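Local coordinates for glutathione S-transferase 2 (Onchocerca volvulus, PDB 1TU7), which conjugates glutathione to electrophilic compounds as a homodimeric pi-class transferase and appears central to the detoxification system of this parasitic nematode, at residues L76-F90 against R135-Y149. Sequence-based numbering, arbitrary orientation.
Sequences LNGENEMETTYIDMF and RGNGRNLILGDKISY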
ATOM      1  N   LEU A  76       7.858 -16.279   4.806  1.00 11.21           N
ATOM      2  CA  LEU A  76       8.663 -15.170   4.304  1.00 11.31           C
ATOM      3  C   LEU A  76       8.138 -13.820   4.826  1.00 11.96           C
ATOM      4  O   LEU A  76       8.311 -12.801   4.178  1.00 12.27           O
ATOM      5  CB  LEU A  76       8.699 -15.180   2.768  1.00 11.95           C
ATOM      6  CG  LEU A  76       9.938 -15.788   2.127  1.00 14.48           C
ATOM      7  CD1 LEU A  76       9.937 -17.285   2.313  1.00 16.47           C
ATOM      8  CD2 LEU A  76      10.034 -15.409   0.654  1.00 15.11           C
ATOM      9  N   ASN A  77       7.539 -13.835   6.002  1.00 12.50           N
ATOM     10  CA  ASN A  77       6.930 -12.659   6.650  1.00 12.12           C
ATOM     11  C   ASN A  77       7.661 -12.275   7.936  1.00 12.41           C
ATOM     12  O   ASN A  77       7.066 -11.664   8.800  1.00 13.23           O
ATOM     13  CB  ASN A  77       5.479 -12.995   6.981  1.00 11.52           C
ATOM     14  CG  ASN A  77       4.619 -11.788   7.284  1.00 13.11           C
ATOM     15  OD1 ASN A  77       3.669 -11.903   8.085  1.00 16.69           O
ATOM     16  ND2 ASN A  77       4.836 -10.714   6.593  1.00 11.52           N
ATOM     17  N   GLY A  78       8.919 -12.649   8.082  1.00 12.35           N
ATOM     18  CA  GLY A  78       9.688 -12.380   9.301  1.00 13.10           C
ATOM     19  C   GLY A  78       9.423 -13.394  10.372  1.00 13.33           C
ATOM     20  O   GLY A  78       8.463 -14.138  10.322  1.00 13.99           O
ATOM     21  N   GLU A  79      10.291 -13.376  11.377  1.00 14.54           N
ATOM     22  CA  GLU A  79      10.230 -14.367  12.451  1.00 16.66           C
ATOM     23  C   GLU A  79       9.576 -13.849  13.718  1.00 17.85           C
ATOM     24  O   GLU A  79       9.226 -14.649  14.593  1.00 19.07           O
ATOM     25  CB  GLU A  79      11.618 -14.878  12.778  1.00 17.95           C
ATOM     26  CG  GLU A  79      12.243 -15.737  11.693  1.00 21.42           C
ATOM     27  CD  GLU A  79      13.499 -16.445  12.164  1.00 25.60           C
ATOM     28  OE1 GLU A  79      13.993 -16.135  13.281  1.00 26.79           O
ATOM     29  OE2 GLU A  79      13.986 -17.325  11.432  1.00 26.20           O
ATOM     30  N   ASN A  80       9.410 -12.540  13.812  1.00 16.20           N
ATOM     31  CA  ASN A  80       8.752 -11.932  14.957  1.00 15.46           C
ATOM     32  C   ASN A  80       8.058 -10.656  14.536  1.00 15.51           C
ATOM     33  O   ASN A  80       8.235 -10.205  13.400  1.00 15.27           O
ATOM     34  CB  ASN A  80       9.776 -11.699  16.092  1.00 15.87           C
ATOM     35  CG  ASN A  80      11.001 -10.975  15.623  1.00 17.42           C
ATOM     36  OD1 ASN A  80      12.160 -11.468  15.743  1.00 23.34           O
ATOM     37  ND2 ASN A  80      10.791  -9.802  15.099  1.00 13.98           N
ATOM     38  N   GLU A  81       7.310 -10.055  15.442  1.00 16.04           N
ATOM     39  CA  GLU A  81       6.492  -8.871  15.102  1.00 16.21           C
ATOM     40  C   GLU A  81       7.323  -7.749  14.525  1.00 16.17           C
ATOM     41  O   GLU A  81       6.913  -7.053  13.574  1.00 15.45           O
ATOM     42  CB  GLU A  81       5.783  -8.303  16.359  1.00 16.56           C
ATOM     43  CG  GLU A  81       5.012  -6.971  16.096  1.00 16.60           C
ATOM     44  CD  GLU A  81       3.956  -7.153  15.053  1.00 19.42           C
ATOM     45  OE1 GLU A  81       3.631  -6.165  14.409  1.00 15.29           O
ATOM     46  OE2 GLU A  81       3.434  -8.288  14.843  1.00 21.52           O
ATOM     47  N   MET A  82       8.468  -7.486  15.125  1.00 15.57           N
ATOM     48  CA  MET A  82       9.289  -6.396  14.673  1.00 17.04           C
ATOM     49  C   MET A  82       9.790  -6.625  13.265  1.00 14.90           C
ATOM     50  O   MET A  82       9.811  -5.704  12.443  1.00 14.99           O
ATOM     51  CB  MET A  82      10.420  -6.143  15.669  1.00 19.86           C
ATOM     52  CG  MET A  82       9.948  -5.132  16.714  1.00 26.85           C
ATOM     53  SD  MET A  82      10.757  -5.241  18.294  1.00 37.26           S
ATOM     54  CE  MET A  82      12.417  -5.249  17.763  1.00 35.28           C
ATOM     55  N   GLU A  83      10.149  -7.860  12.941  1.00 13.75           N
ATOM     56  CA  GLU A  83      10.606  -8.145  11.584  1.00 12.83           C
ATOM     57  C   GLU A  83       9.442  -8.014  10.594  1.00 12.29           C
ATOM     58  O   GLU A  83       9.611  -7.507   9.485  1.00 12.17           O
ATOM     59  CB  GLU A  83      11.225  -9.542  11.492  1.00 12.98           C
ATOM     60  CG  GLU A  83      12.562  -9.639  12.221  1.00 13.50           C
ATOM     61  CD  GLU A  83      13.305 -10.951  11.975  1.00 18.72           C
ATOM     62  OE1 GLU A  83      14.493 -11.081  12.417  1.00 21.96           O
ATOM     63  OE2 GLU A  83      12.737 -11.854  11.355  1.00 16.61           O
ATOM     64  N   THR A  84       8.281  -8.532  10.967  1.00 11.99           N
ATOM     65  CA  THR A  84       7.098  -8.438  10.119  1.00 12.09           C
ATOM     66  C   THR A  84       6.770  -6.971   9.788  1.00 12.91           C
ATOM     67  O   THR A  84       6.442  -6.623   8.657  1.00 12.88           O
ATOM     68  CB  THR A  84       5.924  -9.127  10.811  1.00 12.21           C
ATOM     69  OG1 THR A  84       6.278 -10.489  11.066  1.00 13.23           O
ATOM     70  CG2 THR A  84       4.660  -9.146   9.918  1.00 12.56           C
ATOM     71  N   THR A  85       6.834  -6.121  10.807  1.00 11.72           N
ATOM     72  CA  THR A  85       6.586  -4.714  10.627  1.00 11.47           C
ATOM     73  C   THR A  85       7.658  -4.075   9.752  1.00 10.90           C
ATOM     74  O   THR A  85       7.363  -3.273   8.866  1.00 11.63           O
ATOM     75  CB  THR A  85       6.571  -4.031  11.989  1.00 11.13           C
ATOM     76  OG1 THR A  85       5.497  -4.562  12.768  1.00 12.07           O
ATOM     77  CG2 THR A  85       6.330  -2.548  11.882  1.00 12.35           C
ATOM     78  N   TYR A  86       8.915  -4.432  10.005  1.00 12.04           N
ATOM     79  CA  TYR A  86      10.032  -3.856   9.267  1.00 12.27           C
ATOM     80  C   TYR A  86       9.970  -4.134   7.777  1.00 12.04           C
ATOM     81  O   TYR A  86      10.110  -3.229   6.945  1.00 11.48           O
ATOM     82  CB  TYR A  86      11.363  -4.359   9.840  1.00 12.26           C
ATOM     83  CG  TYR A  86      12.549  -3.810   9.083  1.00 11.11           C
ATOM     84  CD1 TYR A  86      13.378  -4.615   8.378  1.00 11.01           C
ATOM     85  CD2 TYR A  86      12.837  -2.457   9.096  1.00 12.91           C
ATOM     86  CE1 TYR A  86      14.457  -4.140   7.688  1.00 13.02           C
ATOM     87  CE2 TYR A  86      13.931  -1.952   8.413  1.00 15.50           C
ATOM     88  CZ  TYR A  86      14.737  -2.799   7.728  1.00 13.37           C
ATOM     89  OH  TYR A  86      15.837  -2.309   7.039  1.00 14.59           O
ATOM     90  N   ILE A  87       9.742  -5.387   7.408  1.00 11.53           N
ATOM     91  CA  ILE A  87       9.679  -5.706   6.002  1.00 11.69           C
ATOM     92  C   ILE A  87       8.504  -5.056   5.311  1.00 11.54           C
ATOM     93  O   ILE A  87       8.597  -4.702   4.159  1.00 11.73           O
ATOM     94  CB  ILE A  87       9.714  -7.213   5.738  1.00 11.31           C
ATOM     95  CG1 ILE A  87       8.488  -7.942   6.302  1.00 13.05           C
ATOM     96  CG2 ILE A  87      11.050  -7.759   6.212  1.00 12.83           C
ATOM     97  CD1 ILE A  87       8.513  -9.443   6.112  1.00 14.22           C
ATOM     98  N   ASP A  88       7.391  -4.897   6.023  1.00 11.09           N
ATOM     99  CA  ASP A  88       6.212  -4.212   5.489  1.00 11.34           C
ATOM    100  C   ASP A  88       6.544  -2.767   5.245  1.00 11.34           C
ATOM    101  O   ASP A  88       6.335  -2.226   4.164  1.00 11.12           O
ATOM    102  CB  ASP A  88       5.094  -4.387   6.505  1.00 10.97           C
ATOM    103  CG  ASP A  88       3.779  -3.894   6.076  1.00 10.27           C
ATOM    104  OD1 ASP A  88       3.632  -3.334   4.963  1.00 12.81           O
ATOM    105  OD2 ASP A  88       2.809  -4.063   6.878  1.00 12.76           O
ATOM    106  N   MET A  89       7.100  -2.131   6.267  1.00 11.16           N
ATOM    107  CA  MET A  89       7.503  -0.737   6.156  1.00 11.92           C
ATOM    108  C   MET A  89       8.457  -0.559   4.953  1.00 11.64           C
ATOM    109  O   MET A  89       8.316   0.371   4.160  1.00 11.79           O
ATOM    110  CB  MET A  89       8.177  -0.317   7.460  1.00 12.51           C
ATOM    111  CG  MET A  89       8.618   1.106   7.497  1.00 13.61           C
ATOM    112  SD  MET A  89       9.534   1.473   9.032  1.00 14.16           S
ATOM    113  CE  MET A  89      11.168   1.275   8.487  1.00 18.12           C
ATOM    114  N   PHE A  90       9.440  -1.436   4.833  1.00 11.33           N
ATOM    115  CA  PHE A  90      10.412  -1.377   3.742  1.00 11.40           C
ATOM    116  C   PHE A  90       9.702  -1.521   2.385  1.00 12.11           C
ATOM    117  O   PHE A  90       9.907  -0.723   1.470  1.00 11.95           O
ATOM    118  CB  PHE A  90      11.475  -2.474   3.936  1.00 11.92           C
ATOM    119  CG  PHE A  90      12.809  -2.188   3.276  1.00 13.01           C
ATOM    120  CD1 PHE A  90      13.951  -2.108   4.034  1.00 13.55           C
ATOM    121  CD2 PHE A  90      12.930  -2.009   1.929  1.00 16.24           C
ATOM    122  CE1 PHE A  90      15.148  -1.804   3.483  1.00 13.88           C
ATOM    123  CE2 PHE A  90      14.169  -1.726   1.374  1.00 16.36           C
ATOM    124  CZ  PHE A  90      15.267  -1.611   2.166  1.00 15.25           C
ATOM    125  N   ARG A 135      19.963  -4.065   9.093  1.00 17.17           N
ATOM    126  CA  ARG A 135      20.030  -5.489   9.434  1.00 17.46           C
ATOM    127  C   ARG A 135      21.119  -6.128   8.622  1.00 17.07           C
ATOM    128  O   ARG A 135      21.222  -5.896   7.445  1.00 16.48           O
ATOM    129  CB  ARG A 135      18.684  -6.175   9.184  1.00 18.42           C
ATOM    130  CG  ARG A 135      17.612  -5.619  10.100  1.00 21.97           C
ATOM    131  CD  ARG A 135      16.257  -6.250   9.959  1.00 24.09           C
ATOM    132  NE  ARG A 135      15.270  -5.713  10.910  1.00 28.16           N
ATOM    133  CZ  ARG A 135      14.926  -6.265  12.082  1.00 27.21           C
ATOM    134  NH1 ARG A 135      15.486  -7.381  12.526  1.00 29.06           N
ATOM    135  NH2 ARG A 135      13.982  -5.688  12.820  1.00 31.78           N
ATOM    136  N   GLY A 136      21.976  -6.919   9.266  1.00 17.08           N
ATOM    137  CA  GLY A 136      23.034  -7.610   8.568  1.00 17.69           C
ATOM    138  C   GLY A 136      24.028  -6.696   7.917  1.00 17.07           C
ATOM    139  O   GLY A 136      24.678  -7.060   6.941  1.00 17.05           O
ATOM    140  N   ASN A 137      24.108  -5.479   8.436  1.00 17.96           N
ATOM    141  CA  ASN A 137      24.938  -4.415   7.875  1.00 17.89           C
ATOM    142  C   ASN A 137      24.544  -4.064   6.454  1.00 17.96           C
ATOM    143  O   ASN A 137      25.314  -3.448   5.714  1.00 17.81           O
ATOM    144  CB  ASN A 137      26.410  -4.809   7.928  1.00 19.29           C
ATOM    145  CG  ASN A 137      26.885  -5.046   9.337  1.00 20.68           C
ATOM    146  OD1 ASN A 137      27.051  -4.120  10.098  1.00 25.71           O
ATOM    147  ND2 ASN A 137      27.100  -6.306   9.687  1.00 23.21           N
ATOM    148  N   GLY A 138      23.345  -4.489   6.068  1.00 16.71           N
ATOM    149  CA  GLY A 138      22.900  -4.343   4.697  1.00 16.41           C
ATOM    150  C   GLY A 138      23.661  -5.141   3.661  1.00 16.98           C
ATOM    151  O   GLY A 138      23.537  -4.870   2.484  1.00 16.03           O
ATOM    152  N   ARG A 139      24.394  -6.155   4.091  1.00 17.53           N
ATOM    153  CA  ARG A 139      25.313  -6.884   3.233  1.00 17.97           C
ATOM    154  C   ARG A 139      24.742  -8.194   2.722  1.00 17.13           C
ATOM    155  O   ARG A 139      25.401  -8.915   1.971  1.00 17.75           O
ATOM    156  CB  ARG A 139      26.609  -7.163   4.004  1.00 19.32           C
ATOM    157  CG  ARG A 139      27.309  -5.871   4.382  1.00 23.26           C
ATOM    158  CD  ARG A 139      28.794  -5.843   4.123  1.00 28.85           C
ATOM    159  NE  ARG A 139      29.316  -4.474   4.112  1.00 33.42           N
ATOM    160  CZ  ARG A 139      29.749  -3.805   3.032  1.00 36.14           C
ATOM    161  NH1 ARG A 139      29.720  -4.338   1.815  1.00 38.93           N
ATOM    162  NH2 ARG A 139      30.226  -2.575   3.186  1.00 37.24           N
ATOM    163  N   ASN A 140      23.508  -8.494   3.107  1.00 16.20           N
ATOM    164  CA  ASN A 140      22.846  -9.699   2.640  1.00 16.18           C
ATOM    165  C   ASN A 140      21.433  -9.342   2.156  1.00 15.58           C
ATOM    166  O   ASN A 140      21.293  -8.672   1.141  1.00 16.92           O
ATOM    167  CB  ASN A 140      22.915 -10.783   3.740  1.00 16.07           C
ATOM    168  CG  ASN A 140      22.714 -12.211   3.213  1.00 17.68           C
ATOM    169  OD1 ASN A 140      22.913 -13.210   3.960  1.00 24.33           O
ATOM    170  ND2 ASN A 140      22.379 -12.335   1.969  1.00 15.29           N
ATOM    171  N   LEU A 141      20.409  -9.769   2.864  1.00 15.08           N
ATOM    172  CA  LEU A 141      19.027  -9.478   2.477  1.00 14.20           C
ATOM    173  C   LEU A 141      18.395  -8.483   3.443  1.00 13.55           C
ATOM    174  O   LEU A 141      19.009  -8.037   4.432  1.00 14.21           O
ATOM    175  CB  LEU A 141      18.217 -10.774   2.387  1.00 13.68           C
ATOM    176  CG  LEU A 141      18.839 -11.847   1.464  1.00 14.75           C
ATOM    177  CD1 LEU A 141      18.134 -13.204   1.611  1.00 16.09           C
ATOM    178  CD2 LEU A 141      18.841 -11.347   0.031  1.00 15.42           C
ATOM    179  N   ILE A 142      17.126  -8.129   3.232  1.00 12.74           N
ATOM    180  CA  ILE A 142      16.529  -7.095   4.057  1.00 13.16           C
ATOM    181  C   ILE A 142      16.517  -7.473   5.536  1.00 13.76           C
ATOM    182  O   ILE A 142      16.782  -6.637   6.382  1.00 14.11           O
ATOM    183  CB  ILE A 142      15.138  -6.723   3.502  1.00 12.52           C
ATOM    184  CG1 ILE A 142      15.296  -5.884   2.231  1.00 12.12           C
ATOM    185  CG2 ILE A 142      14.307  -5.947   4.508  1.00 13.10           C
ATOM    186  CD1 ILE A 142      14.033  -5.743   1.432  1.00 12.52           C
ATOM    187  N   LEU A 143      16.258  -8.735   5.853  1.00 15.34           N
ATOM    188  CA  LEU A 143      16.259  -9.162   7.260  1.00 15.63           C
ATOM    189  C   LEU A 143      17.600  -9.699   7.719  1.00 17.81           C
ATOM    190  O   LEU A 143      17.736 -10.111   8.881  1.00 19.02           O
ATOM    191  CB  LEU A 143      15.167 -10.201   7.528  1.00 15.49           C
ATOM    192  CG  LEU A 143      13.753  -9.624   7.551  1.00 14.24           C
ATOM    193  CD1 LEU A 143      12.724 -10.768   7.769  1.00 14.21           C
ATOM    194  CD2 LEU A 143      13.630  -8.523   8.617  1.00 14.13           C
ATOM    195  N   GLY A 144      18.592  -9.675   6.830  1.00 17.14           N
ATOM    196  CA  GLY A 144      19.880 -10.321   7.084  1.00 17.45           C
ATOM    197  C   GLY A 144      20.030 -11.608   6.296  1.00 17.69           C
ATOM    198  O   GLY A 144      20.153 -11.582   5.080  1.00 17.39           O
ATOM    199  N   ASP A 145      20.024 -12.759   6.969  1.00 19.41           N
ATOM    200  CA  ASP A 145      20.286 -14.025   6.287  1.00 20.35           C
ATOM    201  C   ASP A 145      19.065 -14.703   5.659  1.00 19.70           C
ATOM    202  O   ASP A 145      19.212 -15.650   4.907  1.00 21.18           O
ATOM    203  CB  ASP A 145      20.914 -15.015   7.278  1.00 21.98           C
ATOM    204  CG  ASP A 145      22.329 -14.684   7.587  1.00 25.65           C
ATOM    205  OD1 ASP A 145      22.891 -15.381   8.474  1.00 30.18           O
ATOM    206  OD2 ASP A 145      22.969 -13.784   6.995  1.00 28.81           O
ATOM    207  N   LYS A 146      17.876 -14.235   6.000  1.00 19.13           N
ATOM    208  CA  LYS A 146      16.659 -14.926   5.627  1.00 18.04           C
ATOM    209  C   LYS A 146      15.853 -14.049   4.713  1.00 16.62           C
ATOM    210  O   LYS A 146      15.633 -12.872   4.981  1.00 16.72           O
ATOM    211  CB  LYS A 146      15.871 -15.286   6.861  1.00 18.52           C
ATOM    212  CG  LYS A 146      16.585 -16.368   7.669  1.00 20.22           C
ATOM    213  CD  LYS A 146      16.010 -16.552   9.041  1.00 23.26           C
ATOM    214  CE  LYS A 146      16.880 -17.508   9.837  1.00 24.24           C
ATOM    215  NZ  LYS A 146      16.743 -17.200  11.290  1.00 23.70           N
ATOM    216  N   ILE A 147      15.399 -14.658   3.632  1.00 15.80           N
ATOM    217  CA  ILE A 147      14.639 -13.960   2.625  1.00 15.89           C
ATOM    218  C   ILE A 147      13.237 -13.657   3.106  1.00 15.29           C
ATOM    219  O   ILE A 147      12.653 -14.397   3.909  1.00 15.19           O
ATOM    220  CB  ILE A 147      14.651 -14.771   1.304  1.00 16.85           C
ATOM    221  CG1 ILE A 147      14.182 -13.872   0.134  1.00 18.91           C
ATOM    222  CG2 ILE A 147      13.842 -16.089   1.427  1.00 17.21           C
ATOM    223  CD1 ILE A 147      15.017 -13.920  -1.060  1.00 19.29           C
ATOM    224  N   SER A 148      12.707 -12.551   2.613  1.00 14.13           N
ATOM    225  CA  SER A 148      11.347 -12.135   2.902  1.00 13.74           C
ATOM    226  C   SER A 148      10.701 -11.598   1.645  1.00 13.53           C
ATOM    227  O   SER A 148      11.384 -11.340   0.647  1.00 12.55           O
ATOM    228  CB  SER A 148      11.316 -11.050   3.974  1.00 14.74           C
ATOM    229  OG  SER A 148      11.947  -9.847   3.523  1.00 16.06           O
ATOM    230  N   TYR A 149       9.401 -11.347   1.693  1.00 13.18           N
ATOM    231  CA  TYR A 149       8.739 -10.896   0.491  1.00 12.18           C
ATOM    232  C   TYR A 149       9.285  -9.557   0.013  1.00 12.57           C
ATOM    233  O   TYR A 149       9.276  -9.285  -1.191  1.00 13.35           O
ATOM    234  CB  TYR A 149       7.233 -10.830   0.640  1.00 13.03           C
ATOM    235  CG  TYR A 149       6.681  -9.810   1.605  1.00 11.48           C
ATOM    236  CD1 TYR A 149       6.300  -8.547   1.160  1.00 13.05           C
ATOM    237  CD2 TYR A 149       6.485 -10.108   2.952  1.00 12.21           C
ATOM    238  CE1 TYR A 149       5.779  -7.612   2.004  1.00 13.44           C
ATOM    239  CE2 TYR A 149       5.912  -9.167   3.808  1.00 12.14           C
ATOM    240  CZ  TYR A 149       5.563  -7.919   3.330  1.00 14.52           C
ATOM    241  OH  TYR A 149       4.983  -7.006   4.196  1.00 13.82           O
TER
HETATM  242  O   HOH W   1       4.830  -7.976   6.784  1.00 15.35           O
HETATM  243  O   HOH W   2      11.074 -13.843   6.349  1.00 17.75           O
HETATM  244  O   HOH W   3      15.927 -17.998  13.946  1.00 29.99           O
HETATM  245  O   HOH W   4      16.543  -9.430  11.221  1.00 27.86           O
HETATM  246  O   HOH W   5      14.787  -9.911  14.755  1.00 28.77           O
HETATM  247  O   HOH W   6      17.629  -4.091   6.160  1.00 15.14           O
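Glu83 OE1 is gripped by two waters and faces Arg135 NH1 in a long ion pair (3.8 Å). It lies well out of the guanidinium plane, so no N-H points at it and the pairing is of charges only; one of the waters, bonded also to Arg135 NH1 and Leu143 O, bridges them. Extended Arg135 slides past Tyr86 in the opposite direction, NE 3.3 Å from Tyr86 CD1, with guanidinium and ring 45° apart. Glu83 OE2 accepts from Glu79 N, whose own carboxylate takes Lys146 NZ from above its plane (Glu79 OE2 to NZ 2.8 Å).

Leu143 crosses Ile87 at about a right angle, its CG 3.5 Å from Ile87 CG2, and its CD1 reaches Gly78 CA. Ile142 uses both branches: CG2 touches Tyr86 CE1, and CD1 sits over a face of the Phe90 ring, 4.0 Å from the centroid, in a CH-pi contact.

Tyr149 N donates to Leu76 O in the carbonyl plane (3.1 Å), and one water joins Gly78 N to Ile147 O. The Tyr149 ring, swung between its own backbone N and carbonyl carbon (chi1 66°), meets Ile87 CD1 at CE2 (3.5 Å), while its OH comes 3.3 Å from Asp88 CA and shares a water with Thr84 O. The Asp88 carboxylate instead forms a salt bridge with Arg68 of the second subunit.

Asp151 OD1 takes Ile142 N, tying the loop to helix 149-164; its OD2 takes Ser148 N, within the Ser-X-X-Asp sequence of the N-capping box and beside an Ile147-Tyr152 contact like its hydrophobic staple, known from the all-helical C-terminal domain of glutathione transferases.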